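Local coordinates for shikimate dehydrogenase-like protein HI_0607 (Haemophilus influenzae, PDB 1NPY) that oxidises shikimate to 3-dehydroshikimate in vitro with NADP(+), not NAD(+), as cofactor, though far more slowly than classical AroE enzymes, so its biological substrate may differ, at residues A[23-37]-A[246-260]. Sequence-based numbering, arbitrary orientation.
Sequences FHNYLYDKLGLNFIY and QFELYTHQRPSDELI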
ATOM      1  N   PHE A  23      14.510   2.103  -7.078  1.00 12.08           N
ATOM      2  CA  PHE A  23      14.469   0.926  -6.201  1.00 10.31           C
ATOM      3  C   PHE A  23      14.614  -0.350  -7.003  1.00 10.52           C
ATOM      4  O   PHE A  23      15.455  -1.190  -6.685  1.00  9.76           O
ATOM      5  CB  PHE A  23      13.123   0.933  -5.472  1.00  8.93           C
ATOM      6  CG  PHE A  23      12.920  -0.154  -4.467  1.00  9.60           C
ATOM      7  CD1 PHE A  23      13.407  -0.018  -3.178  1.00 11.58           C
ATOM      8  CD2 PHE A  23      12.183  -1.289  -4.763  1.00  8.42           C
ATOM      9  CE1 PHE A  23      13.186  -1.022  -2.220  1.00  9.08           C
ATOM     10  CE2 PHE A  23      11.943  -2.260  -3.803  1.00  9.19           C
ATOM     11  CZ  PHE A  23      12.490  -2.142  -2.536  1.00 11.20           C
ATOM     12  N   HIS A  24      13.777  -0.532  -8.025  1.00  9.76           N
ATOM     13  CA  HIS A  24      13.848  -1.792  -8.770  1.00  8.84           C
ATOM     14  C   HIS A  24      15.167  -1.975  -9.544  1.00  9.18           C
ATOM     15  O   HIS A  24      15.776  -3.055  -9.568  1.00  7.84           O
ATOM     16  CB  HIS A  24      12.642  -1.932  -9.710  1.00  8.31           C
ATOM     17  CG  HIS A  24      11.348  -2.222  -9.020  1.00  9.04           C
ATOM     18  ND1 HIS A  24      10.496  -1.232  -8.576  1.00 12.24           N
ATOM     19  CD2 HIS A  24      10.705  -3.392  -8.805  1.00 11.54           C
ATOM     20  CE1 HIS A  24       9.428  -1.789  -8.028  1.00  9.63           C
ATOM     21  NE2 HIS A  24       9.524  -3.101  -8.172  1.00 16.36           N
ATOM     22  N   ASN A  25      15.640  -0.917 -10.194  1.00  7.98           N
ATOM     23  CA  ASN A  25      16.882  -0.988 -10.938  1.00  9.38           C
ATOM     24  C   ASN A  25      18.091  -1.278 -10.048  1.00  9.31           C
ATOM     25  O   ASN A  25      18.955  -2.083 -10.407  1.00  7.91           O
ATOM     26  CB  ASN A  25      17.127   0.253 -11.806  1.00  9.80           C
ATOM     27  CG  ASN A  25      16.216   0.308 -13.037  1.00 10.96           C
ATOM     28  OD1 ASN A  25      15.501   1.301 -13.238  1.00 12.00           O
ATOM     29  ND2 ASN A  25      16.214  -0.744 -13.841  1.00  6.25           N
ATOM     30  N   TYR A  26      18.107  -0.712  -8.852  1.00  7.64           N
ATOM     31  CA  TYR A  26      19.145  -1.069  -7.892  1.00  9.57           C
ATOM     32  C   TYR A  26      19.164  -2.562  -7.581  1.00  9.65           C
ATOM     33  O   TYR A  26      20.229  -3.200  -7.586  1.00  9.67           O
ATOM     34  CB  TYR A  26      18.943  -0.265  -6.619  1.00  8.53           C
ATOM     35  CG  TYR A  26      19.996  -0.478  -5.551  1.00 10.23           C
ATOM     36  CD1 TYR A  26      21.190   0.233  -5.547  1.00 11.88           C
ATOM     37  CD2 TYR A  26      19.775  -1.394  -4.535  1.00 12.06           C
ATOM     38  CE1 TYR A  26      22.155   0.037  -4.542  1.00 13.26           C
ATOM     39  CE2 TYR A  26      20.723  -1.593  -3.532  1.00 15.13           C
ATOM     40  CZ  TYR A  26      21.899  -0.877  -3.544  1.00 15.05           C
ATOM     41  OH  TYR A  26      22.824  -1.091  -2.529  1.00 15.70           O
ATOM     42  N   LEU A  27      17.983  -3.099  -7.297  1.00  8.78           N
ATOM     43  CA  LEU A  27      17.895  -4.528  -6.992  1.00  9.94           C
ATOM     44  C   LEU A  27      18.218  -5.402  -8.192  1.00  9.68           C
ATOM     45  O   LEU A  27      18.848  -6.447  -8.000  1.00 10.55           O
ATOM     46  CB  LEU A  27      16.527  -4.873  -6.407  1.00  9.43           C
ATOM     47  CG  LEU A  27      16.249  -4.290  -5.020  1.00 11.39           C
ATOM     48  CD1 LEU A  27      14.785  -4.327  -4.634  1.00 12.03           C
ATOM     49  CD2 LEU A  27      17.141  -4.964  -3.982  1.00 13.15           C
ATOM     50  N   TYR A  28      17.811  -5.060  -9.414  1.00 10.32           N
ATOM     51  CA  TYR A  28      18.231  -5.867 -10.566  1.00 10.27           C
ATOM     52  C   TYR A  28      19.739  -5.976 -10.663  1.00 11.69           C
ATOM     53  O   TYR A  28      20.282  -7.037 -10.908  1.00 11.98           O
ATOM     54  CB  TYR A  28      17.730  -5.330 -11.910  1.00 10.43           C
ATOM     55  CG  TYR A  28      16.235  -5.171 -11.999  1.00  9.59           C
ATOM     56  CD1 TYR A  28      15.343  -6.102 -11.488  1.00  8.45           C
ATOM     57  CD2 TYR A  28      15.698  -4.100 -12.698  1.00  8.76           C
ATOM     58  CE1 TYR A  28      13.965  -5.928 -11.623  1.00  8.97           C
ATOM     59  CE2 TYR A  28      14.330  -3.951 -12.876  1.00  9.60           C
ATOM     60  CZ  TYR A  28      13.455  -4.844 -12.318  1.00 12.41           C
ATOM     61  OH  TYR A  28      12.089  -4.708 -12.431  1.00 10.10           O
ATOM     62  N   ASP A  29      20.411  -4.852 -10.451  1.00 11.70           N
ATOM     63  CA  ASP A  29      21.853  -4.836 -10.484  1.00 13.82           C
ATOM     64  C   ASP A  29      22.447  -5.765  -9.421  1.00 12.93           C
ATOM     65  O   ASP A  29      23.328  -6.574  -9.739  1.00 12.99           O
ATOM     66  CB  ASP A  29      22.330  -3.395 -10.362  1.00 14.00           C
ATOM     67  CG  ASP A  29      23.833  -3.324 -10.346  1.00 20.89           C
ATOM     68  OD1 ASP A  29      24.412  -3.647 -11.401  1.00 24.53           O
ATOM     69  OD2 ASP A  29      24.461  -3.013  -9.318  1.00 25.24           O
ATOM     70  N   LYS A  30      22.002  -5.620  -8.173  1.00 12.34           N
ATOM     71  CA  LYS A  30      22.551  -6.375  -7.056  1.00 12.77           C
ATOM     72  C   LYS A  30      22.293  -7.865  -7.189  1.00 13.90           C
ATOM     73  O   LYS A  30      23.124  -8.662  -6.730  1.00 14.02           O
ATOM     74  CB  LYS A  30      22.049  -5.863  -5.700  1.00 13.44           C
ATOM     75  CG  LYS A  30      22.494  -4.436  -5.365  1.00 14.39           C
ATOM     76  CD  LYS A  30      23.974  -4.419  -4.996  1.00 20.67           C
ATOM     77  CE  LYS A  30      24.502  -3.071  -4.559  1.00 21.34           C
ATOM     78  NZ  LYS A  30      25.652  -3.304  -3.636  1.00 23.70           N
ATOM     79  N   LEU A  31      21.174  -8.251  -7.799  1.00 11.64           N
ATOM     80  CA  LEU A  31      20.799  -9.656  -7.938  1.00 12.09           C
ATOM     81  C   LEU A  31      21.202 -10.312  -9.263  1.00 12.28           C
ATOM     82  O   LEU A  31      20.953 -11.502  -9.460  1.00 13.78           O
ATOM     83  CB  LEU A  31      19.293  -9.832  -7.719  1.00 12.48           C
ATOM     84  CG  LEU A  31      18.777  -9.775  -6.278  1.00 14.89           C
ATOM     85  CD1 LEU A  31      17.285 -10.083  -6.242  1.00 17.22           C
ATOM     86  CD2 LEU A  31      19.479 -10.787  -5.405  1.00 17.36           C
ATOM     87  N   GLY A  32      21.861  -9.566 -10.149  1.00 11.75           N
ATOM     88  CA  GLY A  32      22.293 -10.088 -11.426  1.00 12.40           C
ATOM     89  C   GLY A  32      21.152 -10.456 -12.348  1.00 13.04           C
ATOM     90  O   GLY A  32      21.253 -11.411 -13.112  1.00 13.40           O
ATOM     91  N   LEU A  33      20.066  -9.687 -12.287  1.00 12.48           N
ATOM     92  CA  LEU A  33      18.905  -9.902 -13.147  1.00 11.63           C
ATOM     93  C   LEU A  33      18.895  -9.031 -14.394  1.00 10.87           C
ATOM     94  O   LEU A  33      19.153  -7.828 -14.324  1.00 11.85           O
ATOM     95  CB  LEU A  33      17.624  -9.614 -12.387  1.00 12.27           C
ATOM     96  CG  LEU A  33      17.188 -10.649 -11.365  1.00 12.42           C
ATOM     97  CD1 LEU A  33      16.311 -10.120 -10.266  1.00 12.66           C
ATOM     98  CD2 LEU A  33      16.457 -11.798 -12.059  1.00 12.55           C
ATOM     99  N   ASN A  34      18.627  -9.661 -15.531  1.00 12.32           N
ATOM    100  CA  ASN A  34      18.591  -8.957 -16.808  1.00 10.95           C
ATOM    101  C   ASN A  34      17.230  -8.325 -17.065  1.00 10.04           C
ATOM    102  O   ASN A  34      16.427  -8.805 -17.882  1.00  8.51           O
ATOM    103  CB  ASN A  34      18.915  -9.925 -17.952  1.00 11.22           C
ATOM    104  CG  ASN A  34      19.164  -9.196 -19.263  1.00 11.56           C
ATOM    105  OD1 ASN A  34      19.456  -7.997 -19.266  1.00 13.75           O
ATOM    106  ND2 ASN A  34      19.089  -9.924 -20.374  1.00 14.86           N
ATOM    107  N   PHE A  35      17.002  -7.270 -16.292  1.00 10.65           N
ATOM    108  CA  PHE A  35      15.739  -6.544 -16.178  1.00  9.57           C
ATOM    109  C   PHE A  35      16.114  -5.065 -16.090  1.00  8.54           C
ATOM    110  O   PHE A  35      17.178  -4.716 -15.560  1.00 10.04           O
ATOM    111  CB  PHE A  35      15.006  -6.877 -14.883  1.00  8.78           C
ATOM    112  CG  PHE A  35      14.106  -8.092 -14.915  1.00  9.42           C
ATOM    113  CD1 PHE A  35      14.623  -9.377 -15.021  1.00 11.89           C
ATOM    114  CD2 PHE A  35      12.737  -7.952 -14.739  1.00  7.47           C
ATOM    115  CE1 PHE A  35      13.797 -10.480 -15.013  1.00 10.97           C
ATOM    116  CE2 PHE A  35      11.908  -9.033 -14.720  1.00 11.66           C
ATOM    117  CZ  PHE A  35      12.435 -10.307 -14.874  1.00 10.20           C
ATOM    118  N   ILE A  36      15.224  -4.211 -16.592  1.00  8.41           N
ATOM    119  CA  ILE A  36      15.212  -2.767 -16.351  1.00  7.93           C
ATOM    120  C   ILE A  36      13.811  -2.307 -15.985  1.00  8.28           C
ATOM    121  O   ILE A  36      12.808  -2.955 -16.319  1.00  8.32           O
ATOM    122  CB  ILE A  36      15.692  -1.964 -17.564  1.00  8.80           C
ATOM    123  CG1 ILE A  36      14.872  -2.299 -18.810  1.00  9.14           C
ATOM    124  CG2 ILE A  36      17.168  -2.168 -17.766  1.00  8.06           C
ATOM    125  CD1 ILE A  36      15.026  -1.314 -19.979  1.00 14.89           C
ATOM    126  N   TYR A  37      13.729  -1.211 -15.235  1.00  8.82           N
ATOM    127  CA  TYR A  37      12.458  -0.665 -14.805  1.00  8.12           C
ATOM    128  C   TYR A  37      12.358   0.805 -15.236  1.00  8.72           C
ATOM    129  O   TYR A  37      13.345   1.540 -15.141  1.00  9.83           O
ATOM    130  CB  TYR A  37      12.358  -0.675 -13.280  1.00  8.69           C
ATOM    131  CG  TYR A  37      10.967  -0.474 -12.706  1.00  7.47           C
ATOM    132  CD1 TYR A  37      10.204  -1.570 -12.294  1.00  8.62           C
ATOM    133  CD2 TYR A  37      10.398   0.792 -12.551  1.00  7.07           C
ATOM    134  CE1 TYR A  37       8.952  -1.427 -11.740  1.00 11.02           C
ATOM    135  CE2 TYR A  37       9.148   0.947 -11.970  1.00 10.37           C
ATOM    136  CZ  TYR A  37       8.435  -0.165 -11.540  1.00  8.02           C
ATOM    137  OH  TYR A  37       7.202  -0.079 -10.944  1.00  9.44           O
ATOM    138  N   GLN A 246       5.844  -6.803  -5.531  1.00  9.12           N
ATOM    139  CA  GLN A 246       5.876  -6.650  -6.986  1.00  8.01           C
ATOM    140  C   GLN A 246       7.159  -7.232  -7.563  1.00  8.56           C
ATOM    141  O   GLN A 246       7.134  -7.986  -8.537  1.00  7.47           O
ATOM    142  CB  GLN A 246       5.731  -5.195  -7.421  1.00  8.87           C
ATOM    143  CG  GLN A 246       4.399  -4.610  -7.033  1.00  9.01           C
ATOM    144  CD  GLN A 246       4.303  -3.125  -7.275  1.00 12.20           C
ATOM    145  OE1 GLN A 246       5.300  -2.413  -7.120  1.00 13.78           O
ATOM    146  NE2 GLN A 246       3.116  -2.648  -7.648  1.00  7.61           N
ATOM    147  N   PHE A 247       8.285  -6.897  -6.941  1.00  7.31           N
ATOM    148  CA  PHE A 247       9.570  -7.349  -7.462  1.00  8.05           C
ATOM    149  C   PHE A 247       9.612  -8.869  -7.537  1.00  7.16           C
ATOM    150  O   PHE A 247      10.054  -9.464  -8.543  1.00  8.12           O
ATOM    151  CB  PHE A 247      10.685  -6.810  -6.577  1.00  7.86           C
ATOM    152  CG  PHE A 247      12.050  -7.132  -7.073  1.00  8.04           C
ATOM    153  CD1 PHE A 247      12.787  -6.169  -7.750  1.00  9.01           C
ATOM    154  CD2 PHE A 247      12.641  -8.369  -6.829  1.00 10.50           C
ATOM    155  CE1 PHE A 247      14.047  -6.433  -8.217  1.00  8.78           C
ATOM    156  CE2 PHE A 247      13.923  -8.630  -7.319  1.00  8.88           C
ATOM    157  CZ  PHE A 247      14.637  -7.667  -7.965  1.00 10.64           C
ATOM    158  N   GLU A 248       9.102  -9.497  -6.480  1.00  8.01           N
ATOM    159  CA  GLU A 248       9.087 -10.953  -6.388  1.00  9.15           C
ATOM    160  C   GLU A 248       8.123 -11.551  -7.419  1.00  8.88           C
ATOM    161  O   GLU A 248       8.411 -12.565  -8.050  1.00  9.77           O
ATOM    162  CB  GLU A 248       8.728 -11.434  -4.981  1.00  9.75           C
ATOM    163  CG  GLU A 248       8.902 -12.939  -4.812  1.00 13.65           C
ATOM    164  CD  GLU A 248       8.560 -13.394  -3.403  1.00 18.91           C
ATOM    165  OE1 GLU A 248       8.324 -14.600  -3.149  1.00 21.75           O
ATOM    166  OE2 GLU A 248       8.543 -12.510  -2.523  1.00 22.81           O
ATOM    167  N   LEU A 249       6.992 -10.905  -7.646  1.00  8.52           N
ATOM    168  CA  LEU A 249       6.080 -11.372  -8.680  1.00  9.39           C
ATOM    169  C   LEU A 249       6.730 -11.330 -10.067  1.00  9.34           C
ATOM    170  O   LEU A 249       6.548 -12.223 -10.892  1.00  9.98           O
ATOM    171  CB  LEU A 249       4.794 -10.566  -8.648  1.00  9.05           C
ATOM    172  CG  LEU A 249       3.835 -10.953  -7.531  1.00 11.30           C
ATOM    173  CD1 LEU A 249       2.777  -9.887  -7.312  1.00 10.30           C
ATOM    174  CD2 LEU A 249       3.154 -12.293  -7.763  1.00 15.12           C
ATOM    175  N   TYR A 250       7.458 -10.259 -10.341  1.00  8.56           N
ATOM    176  CA  TYR A 250       8.003 -10.095 -11.692  1.00  7.82           C
ATOM    177  C   TYR A 250       9.206 -11.008 -11.950  1.00  9.24           C
ATOM    178  O   TYR A 250       9.349 -11.510 -13.062  1.00  8.68           O
ATOM    179  CB  TYR A 250       8.451  -8.668 -11.964  1.00  7.45           C
ATOM    180  CG  TYR A 250       7.436  -7.558 -11.729  1.00  7.25           C
ATOM    181  CD1 TYR A 250       6.070  -7.755 -11.839  1.00  7.95           C
ATOM    182  CD2 TYR A 250       7.876  -6.289 -11.418  1.00  9.84           C
ATOM    183  CE1 TYR A 250       5.179  -6.713 -11.596  1.00  7.54           C
ATOM    184  CE2 TYR A 250       7.003  -5.242 -11.156  1.00  7.67           C
ATOM    185  CZ  TYR A 250       5.648  -5.465 -11.284  1.00  7.76           C
ATOM    186  OH  TYR A 250       4.790  -4.429 -11.011  1.00 10.07           O
ATOM    187  N   THR A 251      10.090 -11.159 -10.961  1.00  9.54           N
ATOM    188  CA  THR A 251      11.404 -11.782 -11.173  1.00 10.97           C
ATOM    189  C   THR A 251      11.531 -13.212 -10.628  1.00 10.42           C
ATOM    190  O   THR A 251      12.527 -13.886 -10.884  1.00 11.15           O
ATOM    191  CB  THR A 251      12.502 -11.031 -10.453  1.00 10.84           C
ATOM    192  OG1 THR A 251      12.257 -11.110  -9.037  1.00 12.75           O
ATOM    193  CG2 THR A 251      12.527  -9.550 -10.823  1.00 10.26           C
ATOM    194  N   HIS A 252      10.600 -13.584  -9.766  1.00 10.69           N
ATOM    195  CA  HIS A 252      10.639 -14.833  -8.998  1.00 11.76           C
ATOM    196  C   HIS A 252      11.772 -14.932  -7.985  1.00 11.61           C
ATOM    197  O   HIS A 252      12.154 -16.022  -7.552  1.00 12.27           O
ATOM    198  CB  HIS A 252      10.658 -16.060  -9.910  1.00 12.66           C
ATOM    199  CG  HIS A 252       9.406 -16.187 -10.716  1.00 14.34           C
ATOM    200  ND1 HIS A 252       9.412 -16.299 -12.087  1.00 20.81           N
ATOM    201  CD2 HIS A 252       8.110 -16.109 -10.340  1.00 16.28           C
ATOM    202  CE1 HIS A 252       8.165 -16.357 -12.514  1.00 17.21           C
ATOM    203  NE2 HIS A 252       7.355 -16.238 -11.479  1.00 20.73           N
ATOM    204  N   GLN A 253      12.292 -13.789  -7.564  1.00 10.54           N
ATOM    205  CA  GLN A 253      13.257 -13.674  -6.477  1.00 10.63           C
ATOM    206  C   GLN A 253      12.809 -12.644  -5.439  1.00 11.30           C
ATOM    207  O   GLN A 253      12.492 -11.499  -5.779  1.00 10.98           O
ATOM    208  CB  GLN A 253      14.633 -13.262  -6.999  1.00 11.67           C
ATOM    209  CG  GLN A 253      15.349 -14.371  -7.768  1.00 12.75           C
ATOM    210  CD  GLN A 253      16.773 -14.021  -8.177  1.00 12.49           C
ATOM    211  OE1 GLN A 253      17.556 -13.565  -7.335  1.00 15.44           O
ATOM    212  NE2 GLN A 253      17.140 -14.331  -9.423  1.00 11.80           N
ATOM    213  N   ARG A 254      12.854 -13.052  -4.182  1.00 11.96           N
ATOM    214  CA  ARG A 254      12.654 -12.168  -3.036  1.00 11.03           C
ATOM    215  C   ARG A 254      14.038 -11.697  -2.610  1.00 11.13           C
ATOM    216  O   ARG A 254      14.886 -12.509  -2.201  1.00 10.46           O
ATOM    217  CB  ARG A 254      11.973 -12.936  -1.894  1.00 11.47           C
ATOM    218  CG  ARG A 254      11.685 -12.114  -0.649  1.00 11.65           C
ATOM    219  CD  ARG A 254      10.949 -12.890   0.426  1.00 13.56           C
ATOM    220  NE  ARG A 254       9.674 -13.458  -0.033  1.00 13.42           N
ATOM    221  CZ  ARG A 254       8.858 -14.261   0.654  1.00 17.26           C
ATOM    222  NH1 ARG A 254       9.147 -14.688   1.875  1.00 17.10           N
ATOM    223  NH2 ARG A 254       7.726 -14.698   0.115  1.00 18.42           N
ATOM    224  N   PRO A 255      14.320 -10.400  -2.679  1.00  9.55           N
ATOM    225  CA  PRO A 255      15.621  -9.932  -2.199  1.00 11.38           C
ATOM    226  C   PRO A 255      15.696 -10.104  -0.694  1.00 10.47           C
ATOM    227  O   PRO A 255      14.665 -10.067  -0.020  1.00 12.17           O
ATOM    228  CB  PRO A 255      15.664  -8.454  -2.600  1.00 11.77           C
ATOM    229  CG  PRO A 255      14.558  -8.304  -3.527  1.00 14.22           C
ATOM    230  CD  PRO A 255      13.487  -9.293  -3.179  1.00 10.76           C
ATOM    231  N   SER A 256      16.914 -10.263  -0.195  1.00 11.77           N
ATOM    232  CA  SER A 256      17.187 -10.331   1.233  1.00 12.11           C
ATOM    233  C   SER A 256      16.788  -9.040   1.923  1.00 11.72           C
ATOM    234  O   SER A 256      16.767  -7.976   1.310  1.00 10.73           O
ATOM    235  CB  SER A 256      18.686 -10.507   1.489  1.00 12.43           C
ATOM    236  OG  SER A 256      19.424  -9.341   1.136  1.00 11.96           O
ATOM    237  N   ASP A 257      16.570  -9.158   3.227  1.00 12.56           N
ATOM    238  CA  ASP A 257      16.231  -8.006   4.050  1.00 12.89           C
ATOM    239  C   ASP A 257      17.347  -6.974   3.967  1.00 12.82           C
ATOM    240  O   ASP A 257      17.069  -5.775   3.928  1.00 12.43           O
ATOM    241  CB  ASP A 257      16.023  -8.410   5.510  1.00 14.80           C
ATOM    242  CG  ASP A 257      14.822  -9.305   5.719  1.00 17.55           C
ATOM    243  OD1 ASP A 257      13.833  -9.252   4.952  1.00 18.23           O
ATOM    244  OD2 ASP A 257      14.839 -10.061   6.706  1.00 21.74           O
ATOM    245  N   GLU A 258      18.602  -7.419   3.927  1.00 12.76           N
ATOM    246  CA  GLU A 258      19.728  -6.488   3.845  1.00 13.67           C
ATOM    247  C   GLU A 258      19.691  -5.690   2.554  1.00 13.26           C
ATOM    248  O   GLU A 258      19.785  -4.456   2.593  1.00 10.96           O
ATOM    249  CB  GLU A 258      21.094  -7.163   4.021  1.00 13.95           C
ATOM    250  CG  GLU A 258      22.275  -6.227   3.826  1.00 15.71           C
ATOM    251  CD  GLU A 258      23.640  -6.835   4.110  1.00 25.45           C
ATOM    252  OE1 GLU A 258      23.732  -8.037   4.442  1.00 22.51           O
ATOM    253  OE2 GLU A 258      24.619  -6.056   4.023  1.00 29.73           O
ATOM    254  N   LEU A 259      19.446  -6.371   1.434  1.00 12.22           N
ATOM    255  CA  LEU A 259      19.386  -5.630   0.187  1.00 12.51           C
ATOM    256  C   LEU A 259      18.141  -4.747   0.108  1.00 11.06           C
ATOM    257  O   LEU A 259      18.211  -3.667  -0.467  1.00 11.33           O
ATOM    258  CB  LEU A 259      19.381  -6.541  -1.033  1.00 13.02           C
ATOM    259  CG  LEU A 259      20.320  -6.233  -2.198  1.00 22.49           C
ATOM    260  CD1 LEU A 259      21.782  -5.989  -1.824  1.00 21.59           C
ATOM    261  CD2 LEU A 259      20.202  -7.480  -3.087  1.00 23.76           C
ATOM    262  N   ILE A 260      17.011  -5.181   0.659  1.00 11.75           N
ATOM    263  CA  ILE A 260      15.844  -4.300   0.619  1.00 11.22           C
ATOM    264  C   ILE A 260      16.131  -2.992   1.354  1.00 12.13           C
ATOM    265  O   ILE A 260      15.837  -1.915   0.823  1.00 11.50           O
ATOM    266  CB  ILE A 260      14.610  -4.976   1.196  1.00 11.90           C
ATOM    267  CG1 ILE A 260      14.212  -6.148   0.304  1.00 11.01           C
ATOM    268  CG2 ILE A 260      13.495  -3.952   1.400  1.00 10.42           C
ATOM    269  CD1 ILE A 260      13.330  -7.148   1.035  1.00 12.25           C
TER
HETATM  270  O   HOH W   1      20.270 -13.356  -7.486  1.00 14.48           O
HETATM  271  O   HOH W   2      19.817 -13.674 -10.994  1.00 21.06           O
HETATM  272  O   HOH W   3       6.360  -2.427  -9.732  1.00 12.35           O
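Phe247 enters the hole formed by His24, Leu27, Tyr28 and Leu31, a knobs-into-holes contact in which the end of helix 235-251 packs on helix 19-31, the short segments crossing at -51°. Its CG lies anti to the backbone N (chi1 -176°), which carries the ring into the hole. Phe247 CE1 presses on Leu27 CB at 3.4 Å, and Leu27 CD1 sits over one ring face. Tyr28 runs past in the opposite direction, its plane tilted 26° from that of Phe247 and slid so far that the rings barely overlap. His24 meets the Phe247 rim with its own, CD2 to CD1 at 3.6 Å, while its ND1 is hydrogen-bonded to Gly20 O.

Where the chain leaves helix 19-31 through the Schellman motif at Gly32, Leu33 CD1 reaches Phe247 CZ. Thr251 OG1 donates to Phe247 O and accepts from Gln253 N, an ST turn; these bonds help hold CG2 over the Phe35 face, a CH-pi contact 4.1 Å from the centroid. Beyond the loop, Leu259 slides alongside Leu27 and lays CD2 against Lys30 CB at 3.6 Å, so helix 257-268 joins the same apolar seam.

No direct hydrogen bond crosses the contact; water bridges it at two places. Two waters join Leu31 O to the Gln253 amide; among buried residues, a third links Tyr37 OH with Tyr250 OH and, weakly, Gln246 OE1, whose NE2 bonds Thr89 OG1. Shape-matched apolar and aromatic surfaces thus dominate, and, as in shikimate dehydrogenases, the C-terminal helices probably return to complete the substrate-binding domain.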